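Local structure of insecticidal crystal protein Cry7Cal (5ZI1) at residues T41-L44 / R45-P49; A274-E278 / F279-E283. The protein is an insecticidal three-domain delta-endotoxin of Bacillus thuringiensis active against a locust, and probably acts by binding receptors and forming pores in the gut membrane. One frame throughout, in Å; residues are numbered along the deposited sequence.

Interaction 1 (T41-L44 / R45-P49); sequences TEVL and RLLWP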
loop_
_atom_site.group_PDB
_atom_site.type_symbol
_atom_site.label_atom_id
_atom_site.label_comp_id
_atom_site.label_asym_id
_atom_site.label_seq_id
_atom_site.Cartn_x
_atom_site.Cartn_y
_atom_site.Cartn_z
ATOM N N THR A 41 24.075 -1.002 -1.563
ATOM C CA THR A 41 24.604 0.282 -2.022
ATOM C C THR A 41 23.492 1.206 -2.501
ATOM O O THR A 41 23.482 2.399 -2.181
ATOM C CB THR A 41 25.618 0.075 -3.142
ATOM O OG1 THR A 41 24.973 -0.598 -4.230
ATOM C CG2 THR A 41 26.808 -0.748 -2.653
ATOM N N GLU A 42 22.539 0.663 -3.259
ATOM C CA GLU A 42 21.352 1.422 -3.645
ATOM C C GLU A 42 20.626 1.968 -2.420
ATOM O O GLU A 42 20.269 3.153 -2.366
ATOM C CB GLU A 42 20.427 0.508 -4.448
ATOM C CG GLU A 42 19.590 1.151 -5.526
ATOM C CD GLU A 42 19.084 0.123 -6.549
ATOM O OE1 GLU A 42 19.340 -1.097 -6.382
ATOM O OE2 GLU A 42 18.437 0.537 -7.531
ATOM N N VAL A 43 20.405 1.105 -1.421
ATOM C CA VAL A 43 19.576 1.449 -0.271
ATOM C C VAL A 43 20.283 2.454 0.625
ATOM O O VAL A 43 19.647 3.350 1.199
ATOM C CB VAL A 43 19.184 0.171 0.500
ATOM C CG1 VAL A 43 18.835 0.476 1.952
ATOM C CG2 VAL A 43 18.002 -0.500 -0.175
ATOM N N LEU A 44 21.600 2.344 0.762
ATOM C CA LEU A 44 22.264 3.336 1.586
ATOM C C LEU A 44 22.239 4.709 0.935
ATOM O O LEU A 44 22.101 5.715 1.639
ATOM C CB LEU A 44 23.694 2.922 1.920
ATOM C CG LEU A 44 23.877 1.597 2.660
ATOM C CD1 LEU A 44 24.887 0.753 1.944
ATOM C CD2 LEU A 44 24.312 1.850 4.080
ATOM N N ARG A 45 22.327 4.787 -0.394
ATOM C CA ARG A 45 22.234 6.097 -1.032
ATOM C C ARG A 45 20.849 6.695 -0.854
ATOM O O ARG A 45 20.717 7.901 -0.628
ATOM C CB ARG A 45 22.607 6.001 -2.509
ATOM C CG ARG A 45 24.110 5.969 -2.706
ATOM C CD ARG A 45 24.510 5.368 -4.028
ATOM N NE ARG A 45 25.949 5.112 -4.085
ATOM C CZ ARG A 45 26.568 4.544 -5.118
ATOM N NH1 ARG A 45 25.871 4.171 -6.186
ATOM N NH2 ARG A 45 27.885 4.347 -5.084
ATOM N N LEU A 46 19.803 5.867 -0.910
ATOM C CA LEU A 46 18.456 6.394 -0.721
ATOM C C LEU A 46 18.245 6.876 0.700
ATOM O O LEU A 46 17.756 7.990 0.915
ATOM C CB LEU A 46 17.408 5.347 -1.067
ATOM C CG LEU A 46 17.102 5.219 -2.550
ATOM C CD1 LEU A 46 16.181 4.035 -2.789
ATOM C CD2 LEU A 46 16.486 6.542 -3.037
ATOM N N LEU A 47 18.612 6.045 1.687
ATOM C CA LEU A 47 18.296 6.339 3.079
ATOM C C LEU A 47 19.256 7.354 3.687
ATOM O O LEU A 47 18.875 8.091 4.598
ATOM C CB LEU A 47 18.294 5.041 3.904
ATOM C CG LEU A 47 17.064 4.129 3.764
ATOM C CD1 LEU A 47 17.253 2.771 4.463
ATOM C CD2 LEU A 47 15.850 4.827 4.317
ATOM N N TRP A 48 20.502 7.381 3.234
ATOM C CA TRP A 48 21.491 8.345 3.702
ATOM C C TRP A 48 22.110 9.045 2.502
ATOM O O TRP A 48 23.273 8.789 2.159
ATOM C CB TRP A 48 22.583 7.670 4.528
ATOM C CG TRP A 48 22.167 7.159 5.869
ATOM C CD1 TRP A 48 22.138 7.854 7.036
ATOM C CD2 TRP A 48 21.776 5.816 6.189
ATOM N NE1 TRP A 48 21.745 7.031 8.075
ATOM C CE2 TRP A 48 21.513 5.776 7.575
ATOM C CE3 TRP A 48 21.614 4.651 5.440
ATOM C CZ2 TRP A 48 21.097 4.615 8.222
ATOM C CZ3 TRP A 48 21.203 3.492 6.089
ATOM C CH2 TRP A 48 20.949 3.486 7.458
ATOM N N PRO A 49 21.361 9.936 1.839
ATOM C CA PRO A 49 21.922 10.666 0.690
ATOM C C PRO A 49 23.177 11.420 1.099
ATOM O O PRO A 49 23.203 12.108 2.119
ATOM C CB PRO A 49 20.795 11.630 0.280
ATOM C CG PRO A 49 19.555 11.075 0.897
ATOM C CD PRO A 49 19.991 10.365 2.158
#

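Interaction 2 (A274-E278 / F279-E283); sequences AASSE and FVLIE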
loop_
_atom_site.group_PDB
_atom_site.type_symbol
_atom_site.label_atom_id
_atom_site.label_comp_id
_atom_site.label_asym_id
_atom_site.label_seq_id
_atom_site.Cartn_x
_atom_site.Cartn_y
_atom_site.Cartn_z
ATOM N N ALA A 274 -17.963 23.817 5.683
ATOM C CA ALA A 274 -19.119 23.290 4.962
ATOM C C ALA A 274 -19.276 21.778 5.082
ATOM O O ALA A 274 -20.372 21.264 4.820
ATOM C CB ALA A 274 -19.033 23.675 3.482
ATOM N N ALA A 275 -18.231 21.055 5.481
ATOM C CA ALA A 275 -18.350 19.613 5.662
ATOM C C ALA A 275 -19.249 19.273 6.850
ATOM O O ALA A 275 -19.534 20.112 7.711
ATOM C CB ALA A 275 -16.978 18.976 5.871
ATOM N N SER A 276 -19.705 18.016 6.873
ATOM C CA SER A 276 -20.481 17.485 7.989
ATOM C C SER A 276 -19.790 17.752 9.320
ATOM O O SER A 276 -18.566 17.868 9.396
ATOM C CB SER A 276 -20.676 15.970 7.846
ATOM O OG SER A 276 -21.368 15.463 8.968
ATOM N N SER A 277 -20.588 17.850 10.375
ATOM C CA SER A 277 -20.042 17.983 11.716
ATOM C C SER A 277 -19.759 16.629 12.352
ATOM O O SER A 277 -19.178 16.578 13.438
ATOM C CB SER A 277 -20.990 18.804 12.603
ATOM O OG SER A 277 -22.255 18.173 12.730
ATOM N N GLU A 278 -20.129 15.541 11.688
ATOM C CA GLU A 278 -19.883 14.196 12.176
ATOM C C GLU A 278 -18.750 13.551 11.385
ATOM O O GLU A 278 -18.757 13.546 10.149
ATOM C CB GLU A 278 -21.164 13.359 12.122
ATOM C CG GLU A 278 -22.397 14.135 12.572
ATOM C CD GLU A 278 -22.426 14.344 14.096
ATOM O OE1 GLU A 278 -21.750 13.589 14.833
ATOM O OE2 GLU A 278 -23.092 15.289 14.580
ATOM N N PHE A 279 -17.764 13.029 12.113
ATOM C CA PHE A 279 -16.608 12.408 11.478
ATOM C C PHE A 279 -17.017 11.181 10.669
ATOM O O PHE A 279 -16.595 11.014 9.515
ATOM C CB PHE A 279 -15.579 12.048 12.553
ATOM C CG PHE A 279 -14.293 11.496 12.019
ATOM C CD1 PHE A 279 -14.176 10.139 11.702
ATOM C CD2 PHE A 279 -13.187 12.314 11.874
ATOM C CE1 PHE A 279 -12.989 9.623 11.214
ATOM C CE2 PHE A 279 -11.996 11.804 11.395
ATOM C CZ PHE A 279 -11.895 10.452 11.071
ATOM N N VAL A 280 -17.853 10.315 11.250
ATOM C CA VAL A 280 -18.186 9.050 10.592
ATOM C C VAL A 280 -18.893 9.289 9.258
ATOM O O VAL A 280 -18.757 8.487 8.322
ATOM C CB VAL A 280 -19.031 8.166 11.531
ATOM C CG1 VAL A 280 -20.409 8.760 11.747
ATOM C CG2 VAL A 280 -19.129 6.749 10.994
ATOM N N LEU A 281 -19.646 10.387 9.139
ATOM C CA LEU A 281 -20.324 10.677 7.879
ATOM C C LEU A 281 -19.317 11.019 6.789
ATOM O O LEU A 281 -19.385 10.487 5.676
ATOM C CB LEU A 281 -21.332 11.804 8.067
ATOM C CG LEU A 281 -22.499 11.400 8.966
ATOM C CD1 LEU A 281 -23.559 12.504 9.009
ATOM C CD2 LEU A 281 -23.095 10.083 8.517
ATOM N N ILE A 282 -18.348 11.874 7.107
ATOM C CA ILE A 282 -17.296 12.190 6.148
ATOM C C ILE A 282 -16.553 10.927 5.739
ATOM O O ILE A 282 -16.379 10.645 4.547
ATOM C CB ILE A 282 -16.338 13.232 6.740
ATOM C CG1 ILE A 282 -17.123 14.449 7.241
ATOM C CG2 ILE A 282 -15.308 13.607 5.701
ATOM C CD1 ILE A 282 -16.245 15.558 7.848
ATOM N N GLU A 283 -16.079 10.161 6.732
ATOM C CA GLU A 283 -15.301 8.960 6.451
ATOM C C GLU A 283 -16.079 7.997 5.563
ATOM O O GLU A 283 -15.542 7.478 4.578
ATOM C CB GLU A 283 -14.873 8.288 7.769
ATOM C CG GLU A 283 -14.158 6.921 7.621
ATOM C CD GLU A 283 -12.717 7.022 7.111
ATOM O OE1 GLU A 283 -12.287 8.134 6.742
ATOM O OE2 GLU A 283 -12.002 5.983 7.074
#

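Interaction 1 (T41-L44 / R45-P49)
Leu44 and Trp48, one helical turn apart, show how a helix can end on an aromatic side chain. The leucine branch CD2 meets the benzene half of the indole, with CD2 4.0 Å from Trp48 CZ3, and the two side chains cross at a slant. Trp48 has CG beside its backbone N and anti to the carbonyl carbon (chi1 -70°), which turns the six-membered ring back toward Leu44. The edge of that ring also comes near Leu44 O, which lies close to the ring plane. The same oxygen accepts from Trp48 N at 2.8 Å, with an N-H...O angle of 151°, so one carbonyl holds the backbone of the tryptophan while touching its side chain.

Val43 and Leu47 make a different pair: they run side by side, pointing the same way. Val43 CG1, anti to its own backbone N (chi1 157°), lies 3.8 Å from Leu47 CD1. Their backbones are joined by a bond from Leu47 N to Val43 O of 2.9 Å; Leu46 N pairs likewise with Glu42 O. These are the i to i+4 bonds of the last turns of helix 33-47, part of the helical bundle of the delta-endotoxin N-terminal domain. Trp48 is the first residue to leave helical geometry, and Pro49 follows.

Arg45 sends its side chain back along the helix, extended from CG to NE. Its aliphatic part passes Thr41 O, with CD 3.6 Å from that oxygen, which also accepts from Arg45 N. Thr41 OG1 hydrogen-bonds to the backbone oxygens of Ile37 and Gly38, which must share its one proton. Within the bundle, Leu44 and Trp48 both touch Leu90 of helix 73-101, whereas Val43 and Leu47 reach Leu150 of helix 141-165.

Interaction 2 (A274-E278 / F279-E283)
Glu278 and Leu281 lie alongside each other, pointing the same way, with Glu278 CB 3.9 Å from Leu281 CG; the acidic chain then bends at chi2 and carries its carboxylate off from the helix. Side-chain packing continues where Leu281 CD1 makes van der Waals contact with Ser276 OG. Ile282 enters from the next position: its CG1 touches Ser276 CB, while CD1 reaches Ala275 CB at 4.0 Å.

Hydrogen bonds shape the backbone here. Glu278 is the N-cap residue of helix 279-286, and its carbonyl oxygen takes a weak bond from Ile282 N at 3.5 Å, the first turn of the helix. Just ahead, Glu278 N donates to Ser276 OG at 3.0 Å and a nearly straight 167°, an ST turn. The serine hydroxyl oxygen stands anti to its own backbone N (chi1 177°), which carries it forward to the amide two residues on.

All this belongs to the middle, strand-rich domain of the toxin. Ala275 and Ile282 touch Ile438, Ser276 and Leu281 touch Phe439, and Ala274 touches Trp369 and Gln371 of strand 369-382. From the N-terminal domain, helix 208-227 meets Phe279 edge-to-face through Tyr215, and Glu283 makes a salt bridge to its Arg219 and a hydrogen bond to Trp212 NE1.

In the fold
Interactions 1 and 2 concern opposite ends of two different helices: residues 41-49 close helix 33-47, and residues 274-283 open helix 279-286. They lie on opposite sides of the chain's centre, 42 Å apart between their own centres and about 28 Å between nearest atoms, so neither touches the other. Interaction 1 belongs to the all-helical N-terminal domain, which in three-domain Cry toxins is the part associated with pore formation. Interaction 2 belongs to the following, strand-rich domain, yet its helix packs against helix 208-227 of the N-terminal range. It therefore lies at a junction between domains, while interaction 1 is internal to one.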